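Local coordinates for EcmrR transcriptional regulator (Escherichia coli, PDB 6WL5), which is a multidrug-sensing MerR-family regulator that activates transcription, its C-terminal domain probably sensing cationic lipophilic compounds such as the bound cetyl-trimethyl-ammonium, at residues Thr96-Ile101 with Met117-Asp122; Thr57-Lys62 with Asn111-Leu116; Ser27-Leu32 with Met69-Cys74. One frame throughout, in Å; residues are numbered along the deposited sequence. Where two conformers were deposited one is given.

Interaction 1: residues Thr96-Ile101 with Met117-Asp122; sequences TAVTVI and MQWVED
On the helix that brings W119 against V98, Q118 NE2 donates to D122 OD1 at 2.9 Å. The N-H...O angle is 154°, and the oxygen is met on its syn side, tilted out of the carboxylate plane. This bond spans one helical turn between exposed residues and does not reach the strand. The contact with the strand is wholly apolar. V98 CG2 sits over one face of the W119 indole. It lies 3.6 Å from the centroid of the six-membered ring of W119 and only 11° off the normal, a CH-pi contact. Its nearest ring atoms are on the CE3 and CZ3 side, with V98 CG2 to W119 CZ3 at 3.6 Å. The indole swings to the strand because its CG is anti to the backbone N (chi1 -172°). The other methyl of V98 takes a second partner: V98 CG1 meets V120 CG2 at 3.9 Å. V98 CG2 thus rests on W119, while CG1 reaches V120 and the rim of the indole. W119 also meets the ring of Y125. With an alanine in place of W119, V98 CG2 would probably lose the flat surface it rests on and Y125 its ring partner. M117 and E121 belong to the detergent pocket, whereas W119 and V120 pack against strand 88-103. This is helix-on-sheet packing in a GyrI-like small molecule binding domain.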
# COMPACT_ATOMS: atom_id res chain seq x y z
N THR A 96 -11.36 0.45 8.90
CA THR A 96 -11.84 -0.91 8.84
C THR A 96 -11.67 -1.33 7.39
O THR A 96 -12.10 -0.62 6.49
CB THR A 96 -13.29 -1.02 9.25
OG1 THR A 96 -13.49 -0.55 10.59
CG2 THR A 96 -13.76 -2.47 9.17
N ALA A 97 -11.02 -2.47 7.16
CA ALA A 97 -10.72 -2.87 5.79
C ALA A 97 -11.15 -4.30 5.53
O ALA A 97 -10.98 -5.17 6.39
CB ALA A 97 -9.21 -2.77 5.51
N VAL A 98 -11.63 -4.54 4.31
CA VAL A 98 -11.67 -5.88 3.77
C VAL A 98 -10.41 -6.10 2.95
O VAL A 98 -9.98 -5.22 2.18
CB VAL A 98 -12.97 -6.14 2.98
CG1 VAL A 98 -13.14 -5.24 1.76
CG2 VAL A 98 -13.10 -7.62 2.63
N THR A 99 -9.76 -7.24 3.19
CA THR A 99 -8.44 -7.52 2.65
C THR A 99 -8.38 -8.88 1.96
O THR A 99 -9.10 -9.81 2.33
CB THR A 99 -7.38 -7.46 3.77
OG1 THR A 99 -7.51 -8.58 4.66
CG2 THR A 99 -7.48 -6.18 4.58
N VAL A 100 -7.46 -9.00 1.00
CA VAL A 100 -7.05 -10.30 0.45
C VAL A 100 -5.55 -10.29 0.29
O VAL A 100 -4.95 -9.24 0.12
CB VAL A 100 -7.70 -10.65 -0.90
CG1 VAL A 100 -9.19 -10.80 -0.76
CG2 VAL A 100 -7.34 -9.63 -1.99
N ILE A 101 -4.98 -11.46 0.34
CA ILE A 101 -3.58 -11.66 -0.02
C ILE A 101 -3.47 -12.05 -1.49
O ILE A 101 -4.07 -13.04 -1.94
CB ILE A 101 -2.93 -12.73 0.88
CG1 ILE A 101 -2.89 -12.25 2.33
CG2 ILE A 101 -1.53 -13.12 0.36
CD1 ILE A 101 -1.79 -11.24 2.64
N MET A 117 -13.51 -5.48 -5.24
CA MET A 117 -14.63 -4.66 -5.73
C MET A 117 -15.92 -5.48 -5.73
O MET A 117 -16.97 -5.00 -5.29
CB MET A 117 -14.34 -4.09 -7.14
CG MET A 117 -13.38 -2.85 -7.20
SD MET A 117 -13.02 -2.01 -8.81
CE MET A 117 -11.69 -3.03 -9.47
N GLN A 118 -15.85 -6.73 -6.20
CA GLN A 118 -17.03 -7.60 -6.24
C GLN A 118 -17.49 -7.98 -4.84
O GLN A 118 -18.70 -7.98 -4.55
CB GLN A 118 -16.73 -8.85 -7.06
CG GLN A 118 -17.89 -9.76 -7.33
CD GLN A 118 -18.90 -9.17 -8.30
OE1 GLN A 118 -18.54 -8.79 -9.42
NE2 GLN A 118 -20.15 -9.07 -7.88
N TRP A 119 -16.54 -8.28 -3.95
CA TRP A 119 -16.89 -8.64 -2.58
C TRP A 119 -17.65 -7.52 -1.91
O TRP A 119 -18.64 -7.75 -1.21
CB TRP A 119 -15.61 -8.96 -1.81
CG TRP A 119 -15.91 -9.53 -0.42
CD1 TRP A 119 -15.94 -10.85 -0.08
CD2 TRP A 119 -16.21 -8.80 0.77
NE1 TRP A 119 -16.25 -10.99 1.25
CE2 TRP A 119 -16.42 -9.74 1.80
CE3 TRP A 119 -16.36 -7.43 1.06
CZ2 TRP A 119 -16.77 -9.37 3.09
CZ3 TRP A 119 -16.66 -7.06 2.35
CH2 TRP A 119 -16.88 -8.03 3.35
N VAL A 120 -17.17 -6.29 -2.07
CA VAL A 120 -17.83 -5.15 -1.45
C VAL A 120 -19.27 -5.04 -1.90
O VAL A 120 -20.20 -4.88 -1.08
CB VAL A 120 -17.00 -3.88 -1.73
CG1 VAL A 120 -17.76 -2.68 -1.39
CG2 VAL A 120 -15.69 -3.91 -0.92
N GLU A 121 -19.51 -5.18 -3.21
CA GLU A 121 -20.88 -5.13 -3.72
C GLU A 121 -21.73 -6.28 -3.17
O GLU A 121 -22.89 -6.08 -2.77
CB GLU A 121 -20.87 -5.20 -5.24
CG GLU A 121 -20.22 -4.02 -5.92
CD GLU A 121 -20.97 -2.74 -5.63
OE1 GLU A 121 -22.23 -2.79 -5.64
OE2 GLU A 121 -20.29 -1.71 -5.38
N ASP A 122 -21.18 -7.49 -3.19
CA ASP A 122 -21.94 -8.69 -2.84
C ASP A 122 -22.31 -8.72 -1.37
O ASP A 122 -23.29 -9.37 -1.00
CB ASP A 122 -21.09 -9.94 -3.12
CG ASP A 122 -20.94 -10.25 -4.60
OD1 ASP A 122 -21.67 -9.67 -5.43
OD2 ASP A 122 -20.06 -11.09 -4.95

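Interaction 2: residues Thr57-Lys62 with Asn111-Leu116. With 16A (cetyl-trimethyl-ammonium), chain E.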
# COMPACT_ATOMS: atom_id res chain seq x y z
N THR A 57 1.31 1.24 -0.70
CA THR A 57 0.91 2.29 -1.61
C THR A 57 -0.56 2.62 -1.35
O THR A 57 -1.41 1.72 -1.30
CB THR A 57 1.07 1.85 -3.06
OG1 THR A 57 2.46 1.59 -3.29
CG2 THR A 57 0.55 2.92 -4.06
N LEU A 58 -0.86 3.90 -1.27
CA LEU A 58 -2.22 4.37 -1.35
C LEU A 58 -2.54 4.72 -2.79
O LEU A 58 -1.84 5.53 -3.42
CB LEU A 58 -2.38 5.61 -0.47
CG LEU A 58 -2.18 5.40 1.04
CD1 LEU A 58 -2.27 6.69 1.80
CD2 LEU A 58 -3.21 4.41 1.50
N TYR A 59 -3.64 4.16 -3.30
CA TYR A 59 -4.16 4.50 -4.62
C TYR A 59 -5.30 5.50 -4.49
O TYR A 59 -6.40 5.13 -4.09
CB TYR A 59 -4.63 3.22 -5.31
CG TYR A 59 -3.44 2.39 -5.81
CD1 TYR A 59 -2.89 2.59 -7.06
CD2 TYR A 59 -2.86 1.40 -5.00
CE1 TYR A 59 -1.79 1.87 -7.49
CE2 TYR A 59 -1.77 0.66 -5.44
CZ TYR A 59 -1.24 0.89 -6.70
OH TYR A 59 -0.16 0.13 -7.16
N HIS A 60 -5.03 6.76 -4.83
CA HIS A 60 -5.93 7.88 -4.56
C HIS A 60 -6.89 8.21 -5.70
O HIS A 60 -7.76 9.08 -5.52
CB HIS A 60 -5.10 9.12 -4.23
CG HIS A 60 -4.40 9.05 -2.91
ND1 HIS A 60 -5.08 8.82 -1.73
CD2 HIS A 60 -3.10 9.21 -2.57
CE1 HIS A 60 -4.23 8.85 -0.72
NE2 HIS A 60 -3.02 9.10 -1.20
N ASP A 61 -6.81 7.51 -6.82
CA ASP A 61 -7.71 7.82 -7.92
C ASP A 61 -9.15 7.51 -7.52
O ASP A 61 -9.42 6.68 -6.67
CB ASP A 61 -7.32 7.05 -9.17
CG ASP A 61 -6.15 7.70 -9.88
OD1 ASP A 61 -6.24 8.91 -10.20
OD2 ASP A 61 -5.13 7.02 -10.09
N LYS A 62 -10.07 8.22 -8.14
CA LYS A 62 -11.48 8.07 -7.83
C LYS A 62 -12.16 7.03 -8.68
O LYS A 62 -13.38 6.92 -8.65
CB LYS A 62 -12.20 9.42 -8.03
CG LYS A 62 -11.73 10.52 -7.05
CD LYS A 62 -11.50 9.95 -5.64
CE LYS A 62 -10.61 10.84 -4.76
NZ LYS A 62 -11.09 12.24 -4.65
N ASN A 111 -6.30 -8.63 -10.41
CA ASN A 111 -7.28 -9.66 -10.09
C ASN A 111 -7.76 -9.56 -8.63
O ASN A 111 -8.93 -9.85 -8.32
CB ASN A 111 -6.72 -11.04 -10.35
CG ASN A 111 -6.44 -11.30 -11.79
OD1 ASN A 111 -6.96 -10.63 -12.67
ND2 ASN A 111 -5.69 -12.34 -12.06
N ALA A 112 -6.88 -9.14 -7.73
CA ALA A 112 -7.24 -8.91 -6.34
C ALA A 112 -8.16 -7.71 -6.19
O ALA A 112 -9.07 -7.72 -5.34
CB ALA A 112 -5.97 -8.70 -5.53
N TYR A 113 -7.92 -6.64 -6.94
CA TYR A 113 -8.81 -5.49 -6.92
C TYR A 113 -10.18 -5.85 -7.47
O TYR A 113 -11.20 -5.42 -6.93
CB TYR A 113 -8.17 -4.32 -7.70
CG TYR A 113 -6.96 -3.72 -7.00
CD1 TYR A 113 -5.71 -4.30 -7.10
CD2 TYR A 113 -7.09 -2.60 -6.19
CE1 TYR A 113 -4.61 -3.75 -6.43
CE2 TYR A 113 -6.01 -2.05 -5.51
CZ TYR A 113 -4.77 -2.65 -5.62
OH TYR A 113 -3.71 -2.10 -4.94
N ILE A 114 -10.21 -6.59 -8.58
CA ILE A 114 -11.47 -7.08 -9.13
C ILE A 114 -12.23 -7.85 -8.07
O ILE A 114 -13.43 -7.61 -7.82
CB ILE A 114 -11.17 -7.96 -10.36
CG1 ILE A 114 -10.70 -7.12 -11.55
CG2 ILE A 114 -12.41 -8.76 -10.74
CD1 ILE A 114 -10.19 -7.97 -12.70
N TYR A 115 -11.54 -8.77 -7.42
CA TYR A 115 -12.16 -9.59 -6.40
C TYR A 115 -12.72 -8.77 -5.25
O TYR A 115 -13.84 -9.01 -4.83
CB TYR A 115 -11.14 -10.57 -5.84
CG TYR A 115 -11.75 -11.64 -4.98
CD1 TYR A 115 -11.86 -11.49 -3.61
CD2 TYR A 115 -12.18 -12.80 -5.54
CE1 TYR A 115 -12.42 -12.49 -2.84
CE2 TYR A 115 -12.72 -13.79 -4.80
CZ TYR A 115 -12.84 -13.63 -3.45
OH TYR A 115 -13.37 -14.69 -2.78
N LEU A 116 -11.97 -7.80 -4.77
CA LEU A 116 -12.44 -7.01 -3.63
C LEU A 116 -13.58 -6.08 -4.03
O LEU A 116 -14.51 -5.89 -3.25
CB LEU A 116 -11.30 -6.23 -2.98
CG LEU A 116 -10.39 -7.05 -2.07
CD1 LEU A 116 -9.24 -6.17 -1.62
CD2 LEU A 116 -11.17 -7.58 -0.88
C1 16A E . -18.87 1.54 -6.95
C2 16A E . -17.39 1.86 -7.09
C3 16A E . -16.78 1.17 -8.31
C4 16A E . -15.27 0.95 -8.21
C5 16A E . -14.51 1.92 -7.29
C6 16A E . -13.01 1.80 -7.52
C7 16A E . -12.18 2.96 -7.01
C8 16A E . -10.76 2.80 -7.53
C9 16A E . -9.77 2.88 -6.40
C10 16A E . -8.46 3.58 -6.78
C11 16A E . -7.71 2.99 -7.98
C12 16A E . -7.12 1.61 -7.72
C13 16A E . -6.01 1.37 -8.74
C14 16A E . -5.18 0.16 -8.33
C15 16A E . -4.21 -0.24 -9.42
C16 16A E . -3.28 -1.28 -8.85
N1 16A E . -2.42 -1.89 -9.88
C17 16A E . -1.69 -0.91 -10.70
C18 16A E . -1.48 -2.70 -9.08
C19 16A E . -3.18 -2.84 -10.68
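Y59 and Y113 are two aromatic walls of a pocket that holds one of the bound cetyl-trimethyl-ammonium molecules. Y59 comes from the end of strand 55-59 and Y113 from helix 109-123. Their rings form a T-shaped pair. The edge of Y113 is turned toward the face of Y59, with the planes at 77° and the ring centroids of Y59 and Y113 6.0 Å apart. The closest approach is made by the phenol oxygen: Y113 OH lies 3.4 Å from Y59 CE2, at a slant to the ring. It makes no hydrogen bond to Y59. Both hydroxyls are instead hydrogen-bonded to the carboxylate of E133, Y59 OH with OE2 and Y113 OH with OE1. The shared partner fixes both phenol ends. In each tyrosine CG lies beside the backbone N and anti to the carbonyl carbon (chi1 -75° in Y59), which carries both rings into the space between strand and helix.

The ligand chain runs past both rings. Its C14 lies over a face of each, 3.6 Å from Y59 CD1 and 3.7 Å from Y113 CE2. The next part of the chain follows the two phenol ends, with C16 of the ligand 3.7 Å from Y113 CE1. Behind Y59, on the face opposite the ligand, the methyl T57 CG2 stands 3.5 Å above the plane. Y59 is therefore packed on both faces. Farther down the chain, D61 O comes to 3.2 Å from C10 of the ligand. The negative charge of E133 would probably help to offset the trimethylammonium charge. Aromatic walls backed by an acidic residue are characteristic of multidrug-binding pockets for lipophilic cations, here in a GyrI-like domain.

Interaction 3: residues Ser27-Leu32 with Met69-Cys74; sequences SSYIKL and MDVEFC
Y29 points its CB toward V71 and the strand, and the ring continues in that direction. CG of Y29 is 4.0 Å from V71 CG2. Along the same ring side Y29 CD1 comes to 3.7 Å of that methyl, and Y29 CE1 comes closest at 3.6 Å. Y29 CZ then draws back to 4.0 Å from V71 CG2. The methyl therefore lies over one face of the ring, off centre toward the CD1-CE1 side. It is 3.7 Å from the Y29 centroid and 17° off the normal, a CH-pi contact. V71 CG2 reaches the ring from between its own backbone N and carbonyl carbon. At the tip, Y29 OH meets F73 CB at 3.3 Å. F73 CB lies near the plane of the tyrosine ring, at its edge. The F73 ring leads away from the helix, and Y29 OH lies at its edge, beside CD1. The polar partner of this hydroxyl is T57 OG1, on the neighbouring strand 55-59, which also bonds to the hydroxyl of the pocket residue Y135. The short helix axis runs 10.7 Å from that of the strand, at 31°, and Y29 bridges the gap. The contact is buried and has no hydrogen bond of its own. Dispersion over the ring face thus holds Y29 to the strand, and the bond with T57 offsets the burial of its hydroxyl and probably limits its turning.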
# COMPACT_ATOMS: atom_id res chain seq x y z
N SER A 27 5.28 -0.13 -13.42
CA SER A 27 6.72 -0.33 -13.51
C SER A 27 7.47 0.98 -13.31
O SER A 27 8.54 0.99 -12.65
CB SER A 27 7.10 -0.95 -14.86
OG SER A 27 6.62 -2.27 -15.04
N SER A 28 6.95 2.08 -13.88
CA SER A 28 7.61 3.37 -13.73
C SER A 28 7.59 3.82 -12.28
O SER A 28 8.58 4.34 -11.76
CB SER A 28 6.98 4.41 -14.65
OG SER A 28 7.08 4.04 -16.02
N TYR A 29 6.47 3.57 -11.61
CA TYR A 29 6.31 3.95 -10.22
C TYR A 29 7.29 3.22 -9.34
O TYR A 29 7.97 3.82 -8.50
CB TYR A 29 4.89 3.56 -9.80
CG TYR A 29 4.61 3.60 -8.31
CD1 TYR A 29 5.09 4.62 -7.52
CD2 TYR A 29 3.89 2.59 -7.71
CE1 TYR A 29 4.87 4.66 -6.16
CE2 TYR A 29 3.63 2.61 -6.34
CZ TYR A 29 4.14 3.65 -5.57
OH TYR A 29 3.93 3.69 -4.21
N ILE A 30 7.39 1.90 -9.48
CA ILE A 30 8.20 1.19 -8.50
C ILE A 30 9.69 1.54 -8.61
O ILE A 30 10.40 1.47 -7.60
CB ILE A 30 7.93 -0.32 -8.45
CG1 ILE A 30 8.40 -0.96 -9.75
CG2 ILE A 30 6.44 -0.60 -8.15
CD1 ILE A 30 8.07 -2.43 -9.82
N LYS A 31 10.17 1.96 -9.79
CA LYS A 31 11.55 2.45 -9.92
C LYS A 31 11.81 3.70 -9.09
O LYS A 31 12.97 3.98 -8.75
CB LYS A 31 11.87 2.71 -11.40
CG LYS A 31 12.08 1.45 -12.19
CD LYS A 31 12.47 1.70 -13.62
CE LYS A 31 11.35 2.28 -14.39
NZ LYS A 31 11.75 2.44 -15.83
N LEU A 32 10.75 4.46 -8.77
CA LEU A 32 10.84 5.64 -7.93
C LEU A 32 10.89 5.31 -6.44
O LEU A 32 11.16 6.19 -5.64
CB LEU A 32 9.64 6.55 -8.23
CG LEU A 32 9.48 7.03 -9.68
CD1 LEU A 32 8.13 7.78 -9.79
CD2 LEU A 32 10.64 7.89 -10.18
N MET A 69 -1.60 7.11 -12.84
CA MET A 69 -2.19 6.89 -11.53
C MET A 69 -1.66 7.86 -10.49
O MET A 69 -0.47 8.22 -10.49
CB MET A 69 -1.90 5.46 -11.06
CG MET A 69 -2.49 4.39 -11.95
SD MET A 69 -2.00 2.73 -11.39
CE MET A 69 -0.24 2.67 -11.67
N ASP A 70 -2.55 8.26 -9.57
CA ASP A 70 -2.23 9.07 -8.40
C ASP A 70 -1.94 8.11 -7.25
O ASP A 70 -2.86 7.49 -6.69
CB ASP A 70 -3.40 10.00 -8.08
CG ASP A 70 -3.09 11.00 -6.96
OD1 ASP A 70 -2.04 10.90 -6.28
OD2 ASP A 70 -3.96 11.88 -6.77
N VAL A 71 -0.64 7.97 -6.90
CA VAL A 71 -0.21 6.99 -5.92
C VAL A 71 0.63 7.67 -4.86
O VAL A 71 1.31 8.66 -5.13
CB VAL A 71 0.61 5.87 -6.60
CG1 VAL A 71 -0.31 5.07 -7.51
CG2 VAL A 71 1.89 6.39 -7.32
N GLU A 72 0.60 7.13 -3.65
CA GLU A 72 1.37 7.65 -2.53
C GLU A 72 2.07 6.48 -1.83
O GLU A 72 1.41 5.61 -1.25
CB GLU A 72 0.48 8.44 -1.58
CG GLU A 72 1.24 9.15 -0.48
CD GLU A 72 0.37 10.15 0.25
OE1 GLU A 72 -0.83 9.84 0.42
OE2 GLU A 72 0.88 11.23 0.67
N PHE A 73 3.40 6.46 -1.91
CA PHE A 73 4.16 5.44 -1.24
C PHE A 73 4.31 5.81 0.22
O PHE A 73 4.74 6.93 0.54
CB PHE A 73 5.56 5.32 -1.83
CG PHE A 73 6.37 4.31 -1.14
CD1 PHE A 73 6.11 2.97 -1.32
CD2 PHE A 73 7.34 4.70 -0.23
CE1 PHE A 73 6.88 2.02 -0.67
CE2 PHE A 73 8.13 3.75 0.41
CZ PHE A 73 7.89 2.41 0.19
N CYS A 74 4.07 4.84 1.09
CA CYS A 74 4.13 5.03 2.54
C CYS A 74 4.91 3.92 3.23
O CYS A 74 4.80 2.75 2.88
CB CYS A 74 2.72 5.03 3.13
SG CYS A 74 1.61 6.29 2.50

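All three contacts are buried, and all reach the same antiparallel sheet. Interactions 1 and 2 share helix 109-123. Between them V100 packs on A112, Y115 and L116, so strand 88-103 backs the helix that carries Y113. Interaction 3 lies on the other side of the chain's centre from interaction 1 and does not touch it. It joins interaction 2 through the adjacent strands 55-59 and 69-77, where H60 NE2 probably bonds to E72 OE1 at 2.8 Å and V71 packs on Y59. Interaction 1 is apolar packing. In interaction 2 the touching residues line the pocket; elsewhere M117, E121 and M69 do. Interaction 3 is apolar too, but ends in a hydroxyl bonded beyond its own segments.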